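RTX-adhesin (Marinomonas primoryensis, PDB 5IRB) belongs to a giant cell-surface adhesin that binds its Antarctic bacterium to diatoms and ice, and here forms three calcium-bound beta domains in tandem. Local coordinates at residues 207-212 and 298-303; 2-7 and 92-97; 256-261 and 283-288. All blocks are in the same frame, centred on the assembly; numbering follows the deposited sequence.

Contact 1: residues 207-212 and 298-303. With CA (calcium ion), chain D.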
loop_
_atom_site.group_PDB
_atom_site.type_symbol
_atom_site.label_atom_id
_atom_site.label_comp_id
_atom_site.label_asym_id
_atom_site.label_seq_id
_atom_site.Cartn_x
_atom_site.Cartn_y
_atom_site.Cartn_z
ATOM N N THR A 207 10.063 10.960 -1.592
ATOM C CA THR A 207 10.600 12.320 -1.532
ATOM C C THR A 207 10.280 13.050 -2.827
ATOM O O THR A 207 10.014 12.427 -3.862
ATOM C CB THR A 207 12.117 12.333 -1.252
ATOM O OG1 THR A 207 12.834 11.706 -2.323
ATOM C CG2 THR A 207 12.392 11.603 0.059
ATOM N N VAL A 208 10.267 14.375 -2.753
ATOM C CA VAL A 208 9.946 15.182 -3.908
ATOM C C VAL A 208 11.156 16.062 -4.236
ATOM O O VAL A 208 11.661 16.784 -3.377
ATOM C CB VAL A 208 8.677 16.029 -3.667
ATOM C CG1 VAL A 208 8.408 16.941 -4.844
ATOM C CG2 VAL A 208 7.456 15.105 -3.394
ATOM N N ASP A 209 11.630 15.963 -5.474
ATOM C CA ASP A 209 12.784 16.734 -5.959
ATOM C C ASP A 209 12.486 17.203 -7.371
ATOM O O ASP A 209 12.635 16.437 -8.323
ATOM C CB ASP A 209 14.064 15.900 -5.948
ATOM C CG ASP A 209 15.315 16.737 -6.264
ATOM O OD1 ASP A 209 15.155 17.855 -6.808
ATOM O OD2 ASP A 209 16.446 16.260 -5.989
ATOM N N THR A 210 12.066 18.458 -7.520
ATOM C CA THR A 210 11.661 18.926 -8.839
ATOM C C THR A 210 12.602 19.965 -9.451
ATOM O O THR A 210 12.223 20.655 -10.388
ATOM C CB THR A 210 10.259 19.525 -8.806
ATOM O OG1 THR A 210 10.263 20.663 -7.938
ATOM C CG2 THR A 210 9.226 18.491 -8.321
ATOM N N SER A 211 13.816 20.109 -8.940
ATOM C CA SER A 211 14.770 20.934 -9.675
ATOM C C SER A 211 16.201 20.539 -9.426
ATOM O O SER A 211 16.563 20.075 -8.342
ATOM C CB SER A 211 14.600 22.424 -9.349
ATOM O OG SER A 211 14.925 22.712 -8.007
ATOM N N ALA A 212 16.994 20.720 -10.475
ATOM C CA ALA A 212 18.434 20.588 -10.430
ATOM C C ALA A 212 19.036 21.985 -10.296
ATOM O O ALA A 212 18.366 22.974 -10.590
ATOM C CB ALA A 212 18.954 19.878 -11.676
ATOM N N ALA A 298 17.835 12.582 -9.333
ATOM C CA ALA A 298 16.405 12.437 -9.647
ATOM C C ALA A 298 16.088 12.537 -11.124
ATOM O O ALA A 298 14.997 12.152 -11.530
ATOM C CB ALA A 298 15.592 13.470 -8.898
ATOM N N GLY A 299 17.023 13.049 -11.926
ATOM C CA GLY A 299 16.806 13.140 -13.359
ATOM C C GLY A 299 16.354 14.500 -13.858
ATOM O O GLY A 299 16.062 14.654 -15.047
ATOM N N ASN A 300 16.283 15.485 -12.968
ATOM C CA ASN A 300 15.977 16.837 -13.393
ATOM C C ASN A 300 17.162 17.380 -14.167
ATOM O O ASN A 300 18.274 16.939 -13.954
ATOM C CB ASN A 300 15.695 17.735 -12.197
ATOM C CG ASN A 300 14.549 17.234 -11.362
ATOM O OD1 ASN A 300 13.451 17.021 -11.875
ATOM N ND2 ASN A 300 14.796 17.043 -10.074
ATOM N N THR A 301 16.933 18.346 -15.042
ATOM C CA THR A 301 18.041 18.952 -15.789
ATOM C C THR A 301 18.086 20.445 -15.557
ATOM O O THR A 301 17.080 21.052 -15.181
ATOM C CB THR A 301 17.913 18.693 -17.291
ATOM O OG1 THR A 301 16.651 19.203 -17.744
ATOM C CG2 THR A 301 17.947 17.180 -17.549
ATOM N N VAL A 302 19.255 21.032 -15.797
ATOM C CA VAL A 302 19.470 22.454 -15.603
ATOM C C VAL A 302 20.654 22.928 -16.465
ATOM O O VAL A 302 21.640 22.209 -16.638
ATOM C CB VAL A 302 19.718 22.801 -14.113
ATOM C CG1 VAL A 302 21.020 22.176 -13.607
ATOM C CG2 VAL A 302 19.685 24.339 -13.886
ATOM N N ASP A 303 20.487 24.108 -17.055
ATOM C CA ASP A 303 21.534 24.806 -17.822
ATOM C C ASP A 303 22.235 25.877 -16.990
ATOM O O ASP A 303 21.565 26.669 -16.318
ATOM C CB ASP A 303 20.935 25.440 -19.086
ATOM C CG ASP A 303 20.737 24.430 -20.216
ATOM O OD1 ASP A 303 21.210 23.279 -20.069
ATOM O OD2 ASP A 303 20.086 24.772 -21.238
HETATM CA CA CA D . 17.503 18.308 -7.068
HETATM O O HOH W 1 18.163 14.282 -7.200
HETATM O O HOH W 2 15.666 21.267 -12.913
HETATM O O HOH W 3 17.153 19.607 -5.429
HETATM O O HOH W 4 19.664 19.528 -7.530
HETATM O O HOH W 5 19.076 16.978 -5.944
#

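Contact 2: residues 2-7 and 92-97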
loop_
_atom_site.group_PDB
_atom_site.type_symbol
_atom_site.label_atom_id
_atom_site.label_comp_id
_atom_site.label_asym_id
_atom_site.label_seq_id
_atom_site.Cartn_x
_atom_site.Cartn_y
_atom_site.Cartn_z
ATOM N N ASN A 2 -43.601 -49.673 32.224
ATOM C CA ASN A 2 -44.160 -48.596 33.040
ATOM C C ASN A 2 -43.269 -48.270 34.247
ATOM O O ASN A 2 -43.452 -47.245 34.907
ATOM C CB ASN A 2 -45.568 -48.942 33.491
ATOM C CG ASN A 2 -46.590 -48.719 32.394
ATOM O OD1 ASN A 2 -46.852 -49.610 31.574
ATOM N ND2 ASN A 2 -47.161 -47.513 32.356
ATOM N N GLN A 3 -42.335 -49.162 34.561
ATOM C CA GLN A 3 -41.429 -48.926 35.681
ATOM C C GLN A 3 -39.991 -48.678 35.234
ATOM O O GLN A 3 -39.168 -48.247 36.032
ATOM C CB GLN A 3 -41.413 -50.107 36.652
ATOM C CG GLN A 3 -42.742 -50.476 37.280
ATOM C CD GLN A 3 -43.384 -49.317 38.009
ATOM O OE1 GLN A 3 -42.710 -48.551 38.699
ATOM N NE2 GLN A 3 -44.701 -49.208 37.899
ATOM N N SER A 4 -39.702 -48.964 33.968
ATOM C CA SER A 4 -38.351 -48.839 33.392
ATOM C C SER A 4 -37.826 -47.425 33.242
ATOM O O SER A 4 -38.604 -46.477 33.226
ATOM C CB SER A 4 -38.283 -49.534 32.027
ATOM O OG SER A 4 -39.235 -49.010 31.130
ATOM N N PRO A 5 -36.484 -47.270 33.241
ATOM C CA PRO A 5 -35.930 -45.943 32.931
ATOM C C PRO A 5 -36.349 -45.577 31.518
ATOM O O PRO A 5 -36.404 -46.460 30.674
ATOM C CB PRO A 5 -34.408 -46.135 33.007
ATOM C CG PRO A 5 -34.165 -47.593 33.175
ATOM C CD PRO A 5 -35.456 -48.279 33.539
ATOM N N LEU A 6 -36.585 -44.313 31.220
ATOM C CA LEU A 6 -36.850 -43.967 29.827
ATOM C C LEU A 6 -35.560 -43.884 29.019
ATOM O O LEU A 6 -34.563 -43.363 29.510
ATOM C CB LEU A 6 -37.626 -42.654 29.738
ATOM C CG LEU A 6 -38.975 -42.667 30.447
ATOM C CD1 LEU A 6 -39.523 -41.268 30.644
ATOM C CD2 LEU A 6 -39.951 -43.559 29.691
ATOM N N LEU A 7 -35.569 -44.452 27.817
ATOM C CA LEU A 7 -34.406 -44.392 26.931
ATOM C C LEU A 7 -34.583 -43.241 25.915
ATOM O O LEU A 7 -35.454 -43.293 25.041
ATOM C CB LEU A 7 -34.183 -45.737 26.240
ATOM C CG LEU A 7 -34.050 -46.853 27.304
ATOM C CD1 LEU A 7 -33.792 -48.228 26.699
ATOM C CD2 LEU A 7 -32.995 -46.528 28.392
ATOM N N ALA A 92 -46.747 -41.392 33.614
ATOM C CA ALA A 92 -46.620 -42.321 34.747
ATOM C C ALA A 92 -45.524 -41.986 35.764
ATOM O O ALA A 92 -45.398 -42.676 36.778
ATOM C CB ALA A 92 -46.391 -43.728 34.225
ATOM N N GLY A 93 -44.733 -40.943 35.506
ATOM C CA GLY A 93 -43.671 -40.564 36.428
ATOM C C GLY A 93 -42.366 -41.325 36.205
ATOM O O GLY A 93 -41.435 -41.233 37.009
ATOM N N GLN A 94 -42.287 -42.072 35.109
ATOM C CA GLN A 94 -41.005 -42.595 34.658
ATOM C C GLN A 94 -40.127 -41.446 34.232
ATOM O O GLN A 94 -40.634 -40.457 33.717
ATOM C CB GLN A 94 -41.146 -43.555 33.485
ATOM C CG GLN A 94 -41.788 -44.869 33.817
ATOM C CD GLN A 94 -42.188 -45.601 32.572
ATOM O OE1 GLN A 94 -43.290 -45.416 32.062
ATOM N NE2 GLN A 94 -41.275 -46.414 32.043
ATOM N N GLN A 95 -38.825 -41.564 34.487
ATOM C CA GLN A 95 -37.847 -40.625 33.961
ATOM C C GLN A 95 -36.748 -41.266 33.115
ATOM O O GLN A 95 -36.556 -42.492 33.137
ATOM C CB GLN A 95 -37.221 -39.843 35.095
ATOM C CG GLN A 95 -38.232 -39.152 35.940
ATOM C CD GLN A 95 -37.603 -38.161 36.866
ATOM O OE1 GLN A 95 -36.446 -38.307 37.262
ATOM N NE2 GLN A 95 -38.354 -37.133 37.218
ATOM N N GLY A 96 -36.031 -40.415 32.372
ATOM C CA GLY A 96 -34.897 -40.834 31.568
ATOM C C GLY A 96 -33.906 -39.679 31.463
ATOM O O GLY A 96 -34.307 -38.521 31.513
ATOM N N THR A 97 -32.617 -39.994 31.367
ATOM C CA THR A 97 -31.574 -38.997 31.203
ATOM C C THR A 97 -30.742 -39.290 29.964
ATOM O O THR A 97 -30.608 -40.440 29.557
ATOM C CB THR A 97 -30.647 -38.946 32.425
ATOM O OG1 THR A 97 -30.092 -40.255 32.642
ATOM C CG2 THR A 97 -31.417 -38.541 33.670
HETATM O O HOH W 6 -38.336 -44.305 35.139
#

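Contact 3: residues 256-261 and 283-288. With CA (calcium ion), chain L.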
loop_
_atom_site.group_PDB
_atom_site.type_symbol
_atom_site.label_atom_id
_atom_site.label_comp_id
_atom_site.label_asym_id
_atom_site.label_seq_id
_atom_site.Cartn_x
_atom_site.Cartn_y
_atom_site.Cartn_z
ATOM N N LEU A 256 28.657 25.751 -27.078
ATOM C CA LEU A 256 28.937 27.122 -27.507
ATOM C C LEU A 256 28.363 27.377 -28.892
ATOM O O LEU A 256 28.614 26.593 -29.803
ATOM C CB LEU A 256 30.452 27.376 -27.567
ATOM C CG LEU A 256 31.308 27.579 -26.323
ATOM C CD1 LEU A 256 31.352 26.341 -25.489
ATOM C CD2 LEU A 256 32.725 27.960 -26.756
ATOM N N GLU A 257 27.583 28.444 -29.052
ATOM C CA GLU A 257 27.131 28.859 -30.381
ATOM C C GLU A 257 27.846 30.154 -30.780
ATOM O O GLU A 257 27.682 31.209 -30.157
ATOM C CB GLU A 257 25.610 28.971 -30.440
ATOM C CG GLU A 257 24.960 27.581 -30.285
ATOM C CD GLU A 257 23.573 27.593 -29.653
ATOM O OE1 GLU A 257 23.111 28.670 -29.210
ATOM O OE2 GLU A 257 22.947 26.503 -29.589
ATOM N N ILE A 258 28.695 30.023 -31.793
ATOM C CA ILE A 258 29.540 31.101 -32.278
ATOM C C ILE A 258 29.366 31.278 -33.768
ATOM O O ILE A 258 29.561 30.333 -34.532
ATOM C CB ILE A 258 31.023 30.819 -31.989
ATOM C CG1 ILE A 258 31.216 30.442 -30.519
ATOM C CG2 ILE A 258 31.892 32.034 -32.391
ATOM C CD1 ILE A 258 32.620 30.031 -30.162
ATOM N N ASN A 259 28.977 32.482 -34.169
ATOM C CA ASN A 259 28.755 32.794 -35.568
ATOM C C ASN A 259 27.814 31.802 -36.266
ATOM O O ASN A 259 28.026 31.424 -37.424
ATOM C CB ASN A 259 30.103 32.862 -36.295
ATOM C CG ASN A 259 29.991 33.513 -37.652
ATOM O OD1 ASN A 259 29.116 34.348 -37.875
ATOM N ND2 ASN A 259 30.870 33.131 -38.569
ATOM N N GLY A 260 26.746 31.416 -35.573
ATOM C CA GLY A 260 25.814 30.460 -36.138
ATOM C C GLY A 260 26.285 29.014 -36.099
ATOM O O GLY A 260 25.561 28.121 -36.534
ATOM N N GLU A 261 27.493 28.767 -35.599
ATOM C CA GLU A 261 28.010 27.398 -35.568
ATOM C C GLU A 261 27.933 26.841 -34.154
ATOM O O GLU A 261 28.174 27.552 -33.177
ATOM C CB GLU A 261 29.461 27.335 -36.071
ATOM C CG GLU A 261 29.641 27.619 -37.556
ATOM C CD GLU A 261 28.980 26.580 -38.456
ATOM O OE1 GLU A 261 28.693 25.459 -37.969
ATOM O OE2 GLU A 261 28.753 26.896 -39.652
ATOM N N ALA A 283 36.200 35.572 -35.402
ATOM C CA ALA A 283 36.343 36.847 -36.113
ATOM C C ALA A 283 35.012 37.522 -36.438
ATOM O O ALA A 283 34.927 38.741 -36.484
ATOM C CB ALA A 283 37.143 36.650 -37.397
ATOM N N ALA A 284 33.963 36.735 -36.638
ATOM C CA ALA A 284 32.687 37.300 -37.064
ATOM C C ALA A 284 31.776 37.560 -35.876
ATOM O O ALA A 284 30.845 38.361 -35.950
ATOM C CB ALA A 284 32.007 36.384 -38.056
ATOM N N ASP A 285 32.064 36.895 -34.772
ATOM C CA ASP A 285 31.161 36.908 -33.634
ATOM C C ASP A 285 31.937 37.216 -32.356
ATOM O O ASP A 285 32.537 36.328 -31.751
ATOM C CB ASP A 285 30.412 35.580 -33.506
ATOM C CG ASP A 285 29.337 35.644 -32.448
ATOM O OD1 ASP A 285 29.246 36.738 -31.853
ATOM O OD2 ASP A 285 28.626 34.646 -32.185
ATOM N N THR A 286 31.844 38.466 -31.915
ATOM C CA THR A 286 32.678 38.968 -30.825
ATOM C C THR A 286 32.143 38.744 -29.400
ATOM O O THR A 286 32.737 39.233 -28.431
ATOM C CB THR A 286 32.931 40.463 -31.017
ATOM O OG1 THR A 286 31.679 41.141 -31.137
ATOM C CG2 THR A 286 33.743 40.708 -32.294
ATOM N N ALA A 287 31.028 38.023 -29.263
ATOM C CA ALA A 287 30.481 37.712 -27.936
ATOM C C ALA A 287 29.636 36.443 -27.987
ATOM O O ALA A 287 28.899 36.255 -28.932
ATOM C CB ALA A 287 29.659 38.865 -27.408
ATOM N N PHE A 288 29.767 35.553 -27.007
ATOM C CA PHE A 288 28.990 34.317 -27.050
ATOM C C PHE A 288 28.860 33.707 -25.670
ATOM O O PHE A 288 29.581 34.080 -24.738
ATOM C CB PHE A 288 29.625 33.326 -28.028
ATOM C CG PHE A 288 31.008 32.908 -27.643
ATOM C CD1 PHE A 288 31.218 31.933 -26.684
ATOM C CD2 PHE A 288 32.109 33.551 -28.195
ATOM C CE1 PHE A 288 32.499 31.569 -26.313
ATOM C CE2 PHE A 288 33.392 33.195 -27.831
ATOM C CZ PHE A 288 33.602 32.218 -26.892
HETATM CA CA CA L . 27.419 36.210 -30.673
HETATM O O HOH W 7 26.753 33.830 -30.631
#

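Contact 1: residues 207-212 and 298-303
At the calcium-bound junction between the second and third beta domains, Asp209 and Ala212, just past strand 197-208, lie against the turn that leads into strand 301-312. With CG anti to the backbone N (chi1 -172°), Asp209 carries its carboxylate to the calcium ion and holds it with both oxygens, OD1 at 2.4 Å and OD2 at 2.5 Å. The carbonyl oxygen of Ser211, three waters and Asp296 OD2 complete a shell of seven oxygens. Because Asp296 belongs to the third domain, the metal ties the linker to the domain that follows it.

Asn300, in the turn, grips the same linker through its side-chain amide. Its ND2 donates to Asp209 O over 2.8 Å in a nearly straight bond (169°); Asp209 O lies in the amide plane of Asn300, while ND2 stands well above the carbonyl plane of Asp209. Asn300 OD1 is taken by the backbone N of Ala127, and its backbone N is held by Asp296 OD1. A water accepts from Ala298 N and donates to Asp209 OD2. Further along, Ala212 N reaches Thr301 O through another water, and Ala212 CB packs against Val302 CG1 at 3.6 Å.

Contact 2: residues 2-7 and 92-97
Gln94 and Gln95 hold the N-terminal peptide through two direct hydrogen bonds to Ser4 and Leu6. Gln94 NE2 donates to Ser4 O over 2.9 Å, at 170°, staying close to its own amide plane while tilting moderately out of the plane of the carbonyl. Ser4 O has a second donor, a water that in turn accepts from Gln95 N, so this carbonyl is bound both by the glutamine amide and, through the water, by the backbone N of Gln95. Leu6 N then meets Gln95 O in a short, almost linear bond of 2.6 Å, approaching from above the carbonyl plane.

The segment before strand 8-12 is thereby laid against the start of strand 95-106, which belongs to the mixed sheet of the first beta domain and pairs with strand 81-89. The other end of the Gln94 amide is occupied as well: OE1 accepts from Asn90 ND2, while NE2 makes a weak additional bond to Leu1 O. Ser4 OG is bound to Leu1 N rather than to the nearby Gln94 NE2.

With CG turned away from its own carbonyl (chi1 -70°) and the chain extended through CD, the amide then turned across it, Gln94 runs alongside the peptide, its CG 3.1 Å from Asn2 O. Leu6 crosses it at about a right angle, CG resting 3.8 Å from Gln94 CB and CD1 3.4 Å from Gln94 O. Beyond this, Gly96, without a side chain, lets Leu6 O come within 3.3 Å of its CA, a CA-H...O contact.

Contact 3: residues 256-261 and 283-288
Asp285, at the bend between helix 279-284 and strand 287-295 of the third beta domain, reaches the tip of the hairpin formed by strands 253-258 and 261-266, whose type I' turn runs from Ile258 to Glu261. Its CB lies 4.0 Å from Ile258 CG2 and 3.9 Å from Asn259 CB, inserted beside the turn. With CG anti to the backbone N (chi1 -172°), the carboxylate swings out to the calcium ion and chelates it through both oxygens. OD1 binds the metal at 2.2 Å and takes a weak bond from Ala287 N. OD2, besides its metal bond, accepts from Asn259 N over 3.0 Å on its anti lone pair, almost linearly at 177°; the turn thus helps to hold the carboxylate in its metal-binding orientation.

Ala287 O also coordinates the calcium, and a bound water carries the shell to the hairpin by donating to Glu257 O. Beside the turn, Ala284 CB sits against the amide of Asn259, whose ND2 is engaged by Asp281 OD1 in helix 279-284.

On the inner side of the site, Phe288 points into the core between the hairpin, Leu282 and Val239. Leu256 CD2 touches ring atom CE1 at 3.6 Å, and Ile258 CD1 stands over the middle of one ring face as a CH-pi contact, 3.9 Å from the centroid and only 4° from the ring normal.

Overall arrangement
Contacts 1 and 3 share the sheet of the third domain, in neighbouring strands 301-312 and 287-295, with centres about 31 Å apart; contact 2 belongs to the first domain, its centre about 122 Å from that of contact 3. In contacts 1 and 2 the side-chain amide after an Ala-Gly pair (Asn300, Gln94) donates to a backbone carbonyl of the incoming segment; contact 2 has no metal but adds a direct backbone bond. Contacts 1 and 3 both pair a bidentate aspartate with the carbonyl two residues on (Asp209/Ser211, Asp285/Ala287). Phe288 and Ile258 of contact 3 reach the core; contact 1 buries Ala212 and Asn300 but exposes its outer loop, and much of contact 2 is at the surface.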